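Long-range contacts in glycosyl hydrolase (Streptomyces cattleya, PDB 7LR8), which probably hydrolyses the mannosyl-beta-1,4-N-acetylglucosamine linkage of N-glycan cores, as a glycoside hydrolase of family GH5, subfamily 18: residues 218-223 with 261-266; 292-297 with 354-359; 57-62 with 105-110. The protein carries 1 engineered substitution. All blocks are in the same frame, centred on the assembly; numbering follows the deposited sequence.

Interaction 1: residues 218-223 with 261-266; sequences GAVTAV and RRPVWL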
loop_
_atom_site.group_PDB
_atom_site.type_symbol
_atom_site.label_atom_id
_atom_site.label_comp_id
_atom_site.label_asym_id
_atom_site.label_seq_id
_atom_site.Cartn_x
_atom_site.Cartn_y
_atom_site.Cartn_z
ATOM N N GLY B 218 -20.154 19.054 -7.777
ATOM C CA GLY B 218 -19.468 18.718 -9.010
ATOM C C GLY B 218 -20.324 19.015 -10.239
ATOM O O GLY B 218 -21.518 19.294 -10.157
ATOM N N ALA B 219 -19.687 18.938 -11.412
ATOM C CA ALA B 219 -20.253 19.524 -12.630
ATOM C C ALA B 219 -21.385 18.694 -13.237
ATOM O O ALA B 219 -22.309 19.258 -13.838
ATOM C CB ALA B 219 -19.150 19.708 -13.673
ATOM N N VAL B 220 -21.304 17.371 -13.147
ATOM C CA VAL B 220 -22.311 16.467 -13.698
ATOM C C VAL B 220 -22.472 15.331 -12.699
ATOM O O VAL B 220 -21.613 15.106 -11.846
ATOM C CB VAL B 220 -21.922 15.920 -15.098
ATOM C CG1 VAL B 220 -21.673 17.062 -16.090
ATOM C CG2 VAL B 220 -20.696 15.023 -15.010
ATOM N N THR B 221 -23.593 14.612 -12.795
ATOM C CA THR B 221 -23.798 13.448 -11.936
ATOM C C THR B 221 -23.189 12.224 -12.603
ATOM O O THR B 221 -23.492 11.934 -13.765
ATOM C CB THR B 221 -25.284 13.199 -11.678
ATOM O OG1 THR B 221 -25.894 14.388 -11.174
ATOM C CG2 THR B 221 -25.471 12.070 -10.676
ATOM N N ALA B 222 -22.342 11.500 -11.876
ATOM C CA ALA B 222 -21.756 10.275 -12.396
ATOM C C ALA B 222 -22.449 9.078 -11.761
ATOM O O ALA B 222 -22.619 9.035 -10.540
ATOM C CB ALA B 222 -20.253 10.228 -12.129
ATOM N N VAL B 223 -22.870 8.128 -12.588
ATOM C CA VAL B 223 -23.422 6.868 -12.098
ATOM C C VAL B 223 -22.616 5.718 -12.685
ATOM O O VAL B 223 -22.124 5.784 -13.822
ATOM C CB VAL B 223 -24.923 6.706 -12.437
ATOM C CG1 VAL B 223 -25.751 7.746 -11.679
ATOM C CG2 VAL B 223 -25.150 6.820 -13.930
ATOM N N ARG B 261 -31.640 20.429 -16.423
ATOM C CA ARG B 261 -30.958 19.759 -17.524
ATOM C C ARG B 261 -29.530 19.359 -17.161
ATOM O O ARG B 261 -28.687 19.206 -18.050
ATOM C CB ARG B 261 -30.974 20.640 -18.775
ATOM C CG ARG B 261 -32.323 20.658 -19.486
ATOM N N ARG B 262 -29.250 19.171 -15.878
ATOM C CA ARG B 262 -27.919 18.735 -15.462
ATOM C C ARG B 262 -27.593 17.399 -16.122
ATOM O O ARG B 262 -28.384 16.456 -16.021
ATOM C CB ARG B 262 -27.844 18.590 -13.941
ATOM C CG ARG B 262 -26.529 17.975 -13.426
ATOM C CD ARG B 262 -26.582 17.843 -11.907
ATOM N NE ARG B 262 -25.444 17.173 -11.279
ATOM C CZ ARG B 262 -24.409 17.800 -10.711
ATOM N NH1 ARG B 262 -24.330 19.133 -10.745
ATOM N NH2 ARG B 262 -23.444 17.093 -10.121
ATOM N N PRO B 263 -26.473 17.287 -16.833
ATOM C CA PRO B 263 -26.151 16.015 -17.490
ATOM C C PRO B 263 -25.856 14.918 -16.480
ATOM O O PRO B 263 -25.328 15.169 -15.393
ATOM C CB PRO B 263 -24.904 16.347 -18.319
ATOM C CG PRO B 263 -24.910 17.854 -18.445
ATOM C CD PRO B 263 -25.491 18.336 -17.149
ATOM N N VAL B 264 -26.212 13.688 -16.856
ATOM C CA VAL B 264 -25.878 12.485 -16.095
ATOM C C VAL B 264 -24.903 11.662 -16.927
ATOM O O VAL B 264 -25.206 11.296 -18.068
ATOM C CB VAL B 264 -27.122 11.656 -15.739
ATOM C CG1 VAL B 264 -26.723 10.464 -14.853
ATOM C CG2 VAL B 264 -28.150 12.520 -15.026
ATOM N N TRP B 265 -23.731 11.375 -16.356
ATOM C CA TRP B 265 -22.676 10.631 -17.040
ATOM C C TRP B 265 -22.724 9.177 -16.579
ATOM O O TRP B 265 -22.434 8.879 -15.419
ATOM C CB TRP B 265 -21.316 11.272 -16.754
ATOM C CG TRP B 265 -20.137 10.655 -17.473
ATOM C CD1 TRP B 265 -20.149 9.580 -18.327
ATOM C CD2 TRP B 265 -18.778 11.087 -17.395
ATOM N NE1 TRP B 265 -18.874 9.325 -18.781
ATOM C CE2 TRP B 265 -18.016 10.231 -18.213
ATOM C CE3 TRP B 265 -18.121 12.115 -16.691
ATOM C CZ2 TRP B 265 -16.639 10.385 -18.372
ATOM C CZ3 TRP B 265 -16.763 12.262 -16.852
ATOM C CH2 TRP B 265 -16.030 11.398 -17.670
ATOM N N LEU B 266 -23.109 8.267 -17.475
ATOM C CA LEU B 266 -22.969 6.840 -17.184
ATOM C C LEU B 266 -21.495 6.500 -17.341
ATOM O O LEU B 266 -21.026 6.107 -18.410
ATOM C CB LEU B 266 -23.851 6.009 -18.112
ATOM C CG LEU B 266 -23.745 4.511 -17.893
ATOM C CD1 LEU B 266 -24.250 4.124 -16.505
ATOM C CD2 LEU B 266 -24.556 3.794 -18.989
#
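The guanidinium of Arg-262 carries the backbone of Ala-219 and Val-220 over one face, with Ala-219 O and Val-220 CA standing above its rim, while Thr-221 OG1 and Gly-218 O meet it at the edge. NE donates to Thr-221 OG1 over 2.8 Å, and this acceptor lies almost exactly in the guanidinium plane. NH1 and NH2 converge on Gly-218 O, each 2.9 Å from it; the N-H...O angles of 137° and 135° show both bonds bent toward the shared oxygen. An extended chain, starting with CG trans to the backbone N (chi1 173°), carries the group that far, and NH2 also donates to Ser-214 O. At the indole of Trp-265 it is Val-220 CG2 that sits by the edge, while NE1 turns to Thr-302 OG1.

Strands 221-225 and 264-269 are neighbouring parallel strands of the (beta/alpha)8 barrel of GH5 enzymes; the axes of 221-223 and 264-266 approach to 4.7 Å. Thr-221 N donates to Pro-263 O (3.2 Å), Trp-265 N to Thr-221 O (2.7 Å), and Val-223 N to Trp-265 O (3.0 Å). Thr-221, Val-223, Val-264 and Leu-266 share one face, where helix 240-253, part of the connection between the strands, packs on three of them. There Val-223 CG2 meets Leu-266 CD1 at 3.8 Å. Ala-222 and Trp-265 occupy the other face and touch Leu-194 of strand 194-196.

Interaction 2: residues 292-297 with 354-359; sequences VLDCPE and RPRTTA
Arg-356 NH2 donates to Asp-294 O over 3.2 Å, the principal polar link between the two segments. The donor stands well above the carbonyl plane, and the oxygen is itself tilted from the guanidinium plane, so the bond is far from ideal. Arg-356 NE reaches the same oxygen weakly, at 3.4 Å. Beside it, NH2 forms a salt bridge with Asp-294 OD2 at 3.3 Å, whose hydrogen bond is also weak; the carboxylate and guanidinium planes are turned 69° apart, which excludes a flat, two-pronged pairing. Asp-294 brings backbone and side chain to one nitrogen because its CG lies trans to N (chi1 -163°), beside the carbonyl carbon.

Both charged groups have further partners: Arg-356 NH1 donates to Pro-396 O, and Asp-294 OD2 pairs with Arg-395. Over one face of the Arg-356 guanidinium lies Cys-295 SG, 3.9 Å from NH2 and displaced toward the rim.

Packing continues at Pro-296, whose CB is directed toward residues 354-359. Its CG touches Arg-354 O at 3.2 Å, and its CD lies 4.2 Å from Arg-356 CG, where the methylene chain runs past. The contact joins the turn after helix 281-293 of the barrel to the segment leading into strand 358-362, the middle strand of the small C-terminal parallel sheet.

Arg-356 thus combines hydrogen bonds to Asp-294 O and Pro-396 O with weaker ones from NE and to OD2, beside the proline packing. With Arg-395 also at its carboxylate, Asp-294 would be expected to favour the ionised form.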
loop_
_atom_site.group_PDB
_atom_site.type_symbol
_atom_site.label_atom_id
_atom_site.label_comp_id
_atom_site.label_asym_id
_atom_site.label_seq_id
_atom_site.Cartn_x
_atom_site.Cartn_y
_atom_site.Cartn_z
ATOM N N VAL B 292 -30.145 3.241 -22.404
ATOM C CA VAL B 292 -29.579 4.480 -21.875
ATOM C C VAL B 292 -29.741 5.615 -22.876
ATOM O O VAL B 292 -30.089 6.745 -22.509
ATOM C CB VAL B 292 -28.108 4.271 -21.488
ATOM C CG1 VAL B 292 -27.466 5.616 -21.151
ATOM C CG2 VAL B 292 -28.017 3.345 -20.293
ATOM N N LEU B 293 -29.510 5.336 -24.159
ATOM C CA LEU B 293 -29.626 6.393 -25.157
ATOM C C LEU B 293 -31.071 6.820 -25.406
ATOM O O LEU B 293 -31.292 7.806 -26.118
ATOM C CB LEU B 293 -28.967 5.946 -26.471
ATOM C CG LEU B 293 -27.441 5.770 -26.451
ATOM C CD1 LEU B 293 -26.935 5.419 -27.845
ATOM C CD2 LEU B 293 -26.736 7.005 -25.926
ATOM N N ASP B 294 -32.053 6.115 -24.842
ATOM C CA ASP B 294 -33.433 6.586 -24.800
ATOM C C ASP B 294 -33.690 7.539 -23.623
ATOM O O ASP B 294 -34.842 7.900 -23.367
ATOM C CB ASP B 294 -34.388 5.388 -24.736
ATOM C CG ASP B 294 -35.817 5.748 -25.085
ATOM O OD1 ASP B 294 -36.034 6.490 -26.075
ATOM O OD2 ASP B 294 -36.727 5.270 -24.367
ATOM N N CYS B 295 -32.646 7.928 -22.904
ATOM C CA CYS B 295 -32.717 8.881 -21.805
ATOM C C CYS B 295 -32.104 10.194 -22.247
ATOM O O CYS B 295 -30.989 10.183 -22.784
ATOM C CB CYS B 295 -31.957 8.362 -20.585
ATOM S SG CYS B 295 -32.638 6.872 -19.866
ATOM N N PRO B 296 -32.782 11.327 -22.065
ATOM C CA PRO B 296 -32.190 12.606 -22.464
ATOM C C PRO B 296 -31.126 13.051 -21.475
ATOM O O PRO B 296 -31.049 12.572 -20.339
ATOM C CB PRO B 296 -33.380 13.575 -22.463
ATOM C CG PRO B 296 -34.600 12.750 -22.179
ATOM C CD PRO B 296 -34.130 11.499 -21.510
ATOM N N GLU B 297 -30.308 14.009 -21.920
ATOM C CA GLU B 297 -29.289 14.646 -21.075
ATOM C C GLU B 297 -28.287 13.634 -20.526
ATOM O O GLU B 297 -27.769 13.797 -19.420
ATOM C CB GLU B 297 -29.922 15.435 -19.922
ATOM C CG GLU B 297 -30.459 16.807 -20.329
ATOM C CD GLU B 297 -31.846 16.754 -20.951
ATOM O OE1 GLU B 297 -32.686 15.961 -20.485
ATOM O OE2 GLU B 297 -32.099 17.524 -21.902
ATOM N N ARG B 354 -35.664 12.283 -26.758
ATOM C CA ARG B 354 -37.102 12.248 -26.529
ATOM C C ARG B 354 -37.354 12.517 -25.054
ATOM O O ARG B 354 -36.913 11.727 -24.195
ATOM C CB ARG B 354 -37.713 10.908 -26.953
ATOM C CG ARG B 354 -37.520 10.607 -28.430
ATOM C CD ARG B 354 -38.031 9.223 -28.829
ATOM N NE ARG B 354 -37.994 9.070 -30.286
ATOM C CZ ARG B 354 -39.036 9.246 -31.097
ATOM N NH1 ARG B 354 -40.224 9.564 -30.603
ATOM N NH2 ARG B 354 -38.895 9.096 -32.410
ATOM N N PRO B 355 -38.026 13.617 -24.715
ATOM C CA PRO B 355 -38.281 13.932 -23.306
ATOM C C PRO B 355 -39.121 12.854 -22.642
ATOM O O PRO B 355 -39.848 12.092 -23.290
ATOM C CB PRO B 355 -39.040 15.261 -23.364
ATOM C CG PRO B 355 -38.753 15.817 -24.739
ATOM C CD PRO B 355 -38.591 14.626 -25.626
ATOM N N ARG B 356 -39.033 12.820 -21.316
ATOM C CA ARG B 356 -39.780 11.876 -20.490
ATOM C C ARG B 356 -40.749 12.673 -19.622
ATOM O O ARG B 356 -40.345 13.298 -18.638
ATOM C CB ARG B 356 -38.827 11.029 -19.654
ATOM C CG ARG B 356 -37.934 10.150 -20.509
ATOM C CD ARG B 356 -37.201 9.095 -19.687
ATOM N NE ARG B 356 -36.719 8.049 -20.580
ATOM C CZ ARG B 356 -36.583 6.772 -20.255
ATOM N NH1 ARG B 356 -36.885 6.351 -19.034
ATOM N NH2 ARG B 356 -36.149 5.914 -21.170
ATOM N N THR B 357 -42.030 12.654 -19.995
ATOM C CA THR B 357 -43.029 13.487 -19.343
ATOM C C THR B 357 -43.726 12.804 -18.173
ATOM O O THR B 357 -44.495 13.467 -17.469
ATOM C CB THR B 357 -44.086 13.929 -20.363
ATOM O OG1 THR B 357 -44.776 15.078 -19.867
ATOM C CG2 THR B 357 -45.094 12.791 -20.618
ATOM N N THR B 358 -43.502 11.505 -17.965
ATOM C CA THR B 358 -44.085 10.756 -16.857
ATOM C C THR B 358 -43.017 10.503 -15.798
ATOM O O THR B 358 -41.960 9.936 -16.101
ATOM C CB THR B 358 -44.663 9.420 -17.332
ATOM O OG1 THR B 358 -45.693 9.649 -18.309
ATOM C CG2 THR B 358 -45.242 8.644 -16.153
ATOM N N ALA B 359 -43.296 10.904 -14.558
ATOM C CA ALA B 359 -42.320 10.825 -13.477
ATOM C C ALA B 359 -42.833 9.938 -12.348
ATOM O O ALA B 359 -43.990 10.059 -11.929
ATOM C CB ALA B 359 -41.985 12.215 -12.937
#

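Interaction 3: residues 57-62 with 105-110; sequences PLWPVF and FLPAWT
Trp-59 lays its indole against Pro-107, and the side chain can be followed outward from a CB that points toward residues 105-110. CG stands trans to the backbone N (chi1 -179°), which sets a face of the ring against the proline. At the fused bond, CD2 and CE2 both face Pro-107 CG. That atom lies 3.6 Å from the centroid of the six-membered ring and 9° off its normal, a CH-pi contact over the centre of the face. CE3 and CZ3 meet the adjoining Pro-107 CD, the former at 3.6 Å. On the pyrrole side, NE1 donates to Gln-63 OE1. CZ2 reaches Trp-109 CH2 at 3.7 Å; the six-membered rings are oblique to one another, their planes 84° apart. At the outer end, CH2 brushes Thr-110 CG2 at 4.2 Å.

Pro-60 and Leu-58 extend the packing. Pro-60 CG abuts Phe-105 O at 3.4 Å, and its CD packs on Phe-105 CB. Leu-58 CD2 sits over the Phe-105 ring, 4.0 Å from its centroid, in a second CH-pi contact. The turn of the partner segment is held from within: Pro-107 O accepts from both Thr-110 N and Thr-110 OG1, the latter over 2.8 Å and on a lone pair. Phe-105 and Trp-109 also pack against Ala-108 and Phe-103 of the second subunit.

The connection after strand 52-55, with its short helix 59-62, meets the loop after strand 103-104, part of the connection after strand 90-94, at the C-terminal ends of the barrel strands, where (beta/alpha)8 enzymes place their active sites; the Phe-105 side chain is about 7 Å from that of His-99, which lines the glycan pocket.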
loop_
_atom_site.group_PDB
_atom_site.type_symbol
_atom_site.label_atom_id
_atom_site.label_comp_id
_atom_site.label_asym_id
_atom_site.label_seq_id
_atom_site.Cartn_x
_atom_site.Cartn_y
_atom_site.Cartn_z
ATOM N N PRO B 57 -4.570 7.033 -12.412
ATOM C CA PRO B 57 -3.363 6.993 -11.580
ATOM C C PRO B 57 -3.556 6.027 -10.424
ATOM O O PRO B 57 -4.679 5.785 -9.973
ATOM C CB PRO B 57 -3.233 8.431 -11.058
ATOM C CG PRO B 57 -4.056 9.275 -11.949
ATOM C CD PRO B 57 -5.121 8.388 -12.572
ATOM N N LEU B 58 -2.445 5.481 -9.935
ATOM C CA LEU B 58 -2.417 4.778 -8.653
ATOM C C LEU B 58 -1.885 5.771 -7.624
ATOM O O LEU B 58 -0.721 6.177 -7.689
ATOM C CB LEU B 58 -1.544 3.531 -8.711
ATOM C CG LEU B 58 -2.137 2.315 -9.424
ATOM C CD1 LEU B 58 -1.212 1.114 -9.285
ATOM C CD2 LEU B 58 -3.521 1.991 -8.883
ATOM N N TRP B 59 -2.753 6.179 -6.694
ATOM C CA TRP B 59 -2.414 7.239 -5.740
ATOM C C TRP B 59 -1.123 6.976 -4.971
ATOM O O TRP B 59 -0.254 7.866 -4.960
ATOM C CB TRP B 59 -3.622 7.449 -4.817
ATOM C CG TRP B 59 -3.458 8.541 -3.770
ATOM C CD1 TRP B 59 -2.681 9.678 -3.859
ATOM C CD2 TRP B 59 -4.123 8.609 -2.501
ATOM N NE1 TRP B 59 -2.813 10.426 -2.705
ATOM C CE2 TRP B 59 -3.677 9.786 -1.853
ATOM C CE3 TRP B 59 -5.023 7.772 -1.832
ATOM C CZ2 TRP B 59 -4.130 10.158 -0.590
ATOM C CZ3 TRP B 59 -5.477 8.147 -0.578
ATOM C CH2 TRP B 59 -5.018 9.324 0.037
ATOM N N PRO B 60 -0.899 5.804 -4.349
ATOM C CA PRO B 60 0.380 5.617 -3.629
ATOM C C PRO B 60 1.600 5.655 -4.531
ATOM O O PRO B 60 2.697 5.980 -4.057
ATOM C CB PRO B 60 0.234 4.235 -2.969
ATOM C CG PRO B 60 -1.224 3.884 -3.059
ATOM C CD PRO B 60 -1.728 4.583 -4.286
ATOM N N VAL B 61 1.455 5.320 -5.818
ATOM C CA VAL B 61 2.585 5.438 -6.731
ATOM C C VAL B 61 2.836 6.897 -7.097
ATOM O O VAL B 61 3.989 7.325 -7.238
ATOM C CB VAL B 61 2.339 4.565 -7.973
ATOM C CG1 VAL B 61 3.421 4.799 -9.029
ATOM C CG2 VAL B 61 2.292 3.110 -7.564
ATOM N N PHE B 62 1.772 7.693 -7.229
ATOM C CA PHE B 62 1.938 9.099 -7.570
ATOM C C PHE B 62 2.351 9.941 -6.365
ATOM O O PHE B 62 3.100 10.912 -6.520
ATOM C CB PHE B 62 0.643 9.650 -8.172
ATOM C CG PHE B 62 0.482 9.362 -9.633
ATOM C CD1 PHE B 62 0.479 8.056 -10.109
ATOM C CD2 PHE B 62 0.346 10.403 -10.539
ATOM C CE1 PHE B 62 0.326 7.806 -11.477
ATOM C CE2 PHE B 62 0.187 10.153 -11.889
ATOM C CZ PHE B 62 0.186 8.853 -12.354
ATOM N N PHE B 105 -5.683 0.641 -2.811
ATOM C CA PHE B 105 -4.318 1.155 -2.936
ATOM C C PHE B 105 -4.197 2.368 -2.019
ATOM O O PHE B 105 -4.545 3.489 -2.404
ATOM C CB PHE B 105 -4.004 1.491 -4.393
ATOM C CG PHE B 105 -4.009 0.276 -5.285
ATOM C CD1 PHE B 105 -2.909 -0.563 -5.340
ATOM C CD2 PHE B 105 -5.141 -0.058 -6.006
ATOM C CE1 PHE B 105 -2.915 -1.719 -6.129
ATOM C CE2 PHE B 105 -5.160 -1.201 -6.802
ATOM C CZ PHE B 105 -4.043 -2.029 -6.861
ATOM N N LEU B 106 -3.709 2.136 -0.798
ATOM C CA LEU B 106 -3.636 3.202 0.197
ATOM C C LEU B 106 -2.192 3.560 0.491
ATOM O O LEU B 106 -1.372 2.659 0.712
ATOM C CB LEU B 106 -4.342 2.769 1.486
ATOM C CG LEU B 106 -5.856 2.544 1.379
ATOM C CD1 LEU B 106 -6.364 1.700 2.552
ATOM C CD2 LEU B 106 -6.603 3.876 1.290
ATOM N N PRO B 107 -1.834 4.849 0.511
ATOM C CA PRO B 107 -0.442 5.213 0.800
ATOM C C PRO B 107 -0.059 4.832 2.223
ATOM O O PRO B 107 -0.885 4.851 3.138
ATOM C CB PRO B 107 -0.419 6.736 0.606
ATOM C CG PRO B 107 -1.650 7.041 -0.242
ATOM C CD PRO B 107 -2.665 6.024 0.190
ATOM N N ALA B 108 1.221 4.501 2.403
ATOM C CA ALA B 108 1.703 4.086 3.716
ATOM C C ALA B 108 1.485 5.170 4.759
ATOM O O ALA B 108 1.334 4.864 5.947
ATOM C CB ALA B 108 3.185 3.718 3.631
ATOM N N TRP B 109 1.422 6.427 4.329
ATOM C CA TRP B 109 1.268 7.539 5.257
ATOM C C TRP B 109 -0.183 7.782 5.642
ATOM O O TRP B 109 -0.462 8.761 6.341
ATOM C CB TRP B 109 1.895 8.801 4.670
ATOM C CG TRP B 109 1.526 9.130 3.242
ATOM C CD1 TRP B 109 2.168 8.703 2.112
ATOM C CD2 TRP B 109 0.480 10.012 2.806
ATOM N NE1 TRP B 109 1.572 9.263 0.991
ATOM C CE2 TRP B 109 0.534 10.061 1.393
ATOM C CE3 TRP B 109 -0.492 10.774 3.473
ATOM C CZ2 TRP B 109 -0.362 10.825 0.630
ATOM C CZ3 TRP B 109 -1.369 11.549 2.719
ATOM C CH2 TRP B 109 -1.303 11.561 1.307
ATOM N N THR B 110 -1.102 6.913 5.220
ATOM C CA THR B 110 -2.485 6.956 5.673
ATOM C C THR B 110 -2.881 5.771 6.546
ATOM O O THR B 110 -4.030 5.719 6.994
ATOM C CB THR B 110 -3.460 7.026 4.476
ATOM O OG1 THR B 110 -3.467 5.780 3.763
ATOM C CG2 THR B 110 -3.062 8.143 3.514
#

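In the fold
Interactions 1 and 2 are contiguous, with centres 14 Å apart: Val-264 N and Glu-297 O, 3.0 Å apart, probably form a hydrogen bond, and Leu-266 CD2 packs on Val-292 CG2 at 3.7 Å. Strand 264-269 and helix 281-293 succeed one another in the chain, and interaction 2 then joins the end of that helix to the segment entering the C-terminal sheet. Interaction 3 lies across the chain's centre from interaction 2, about 40 Å between centres. The glycan site lies nearer interactions 1 and 3: the Ala-222 side chain is about 11 Å from the bound mannose, and that of Phe-105 about 9 Å. Interaction 2 is remote from the annotated sites.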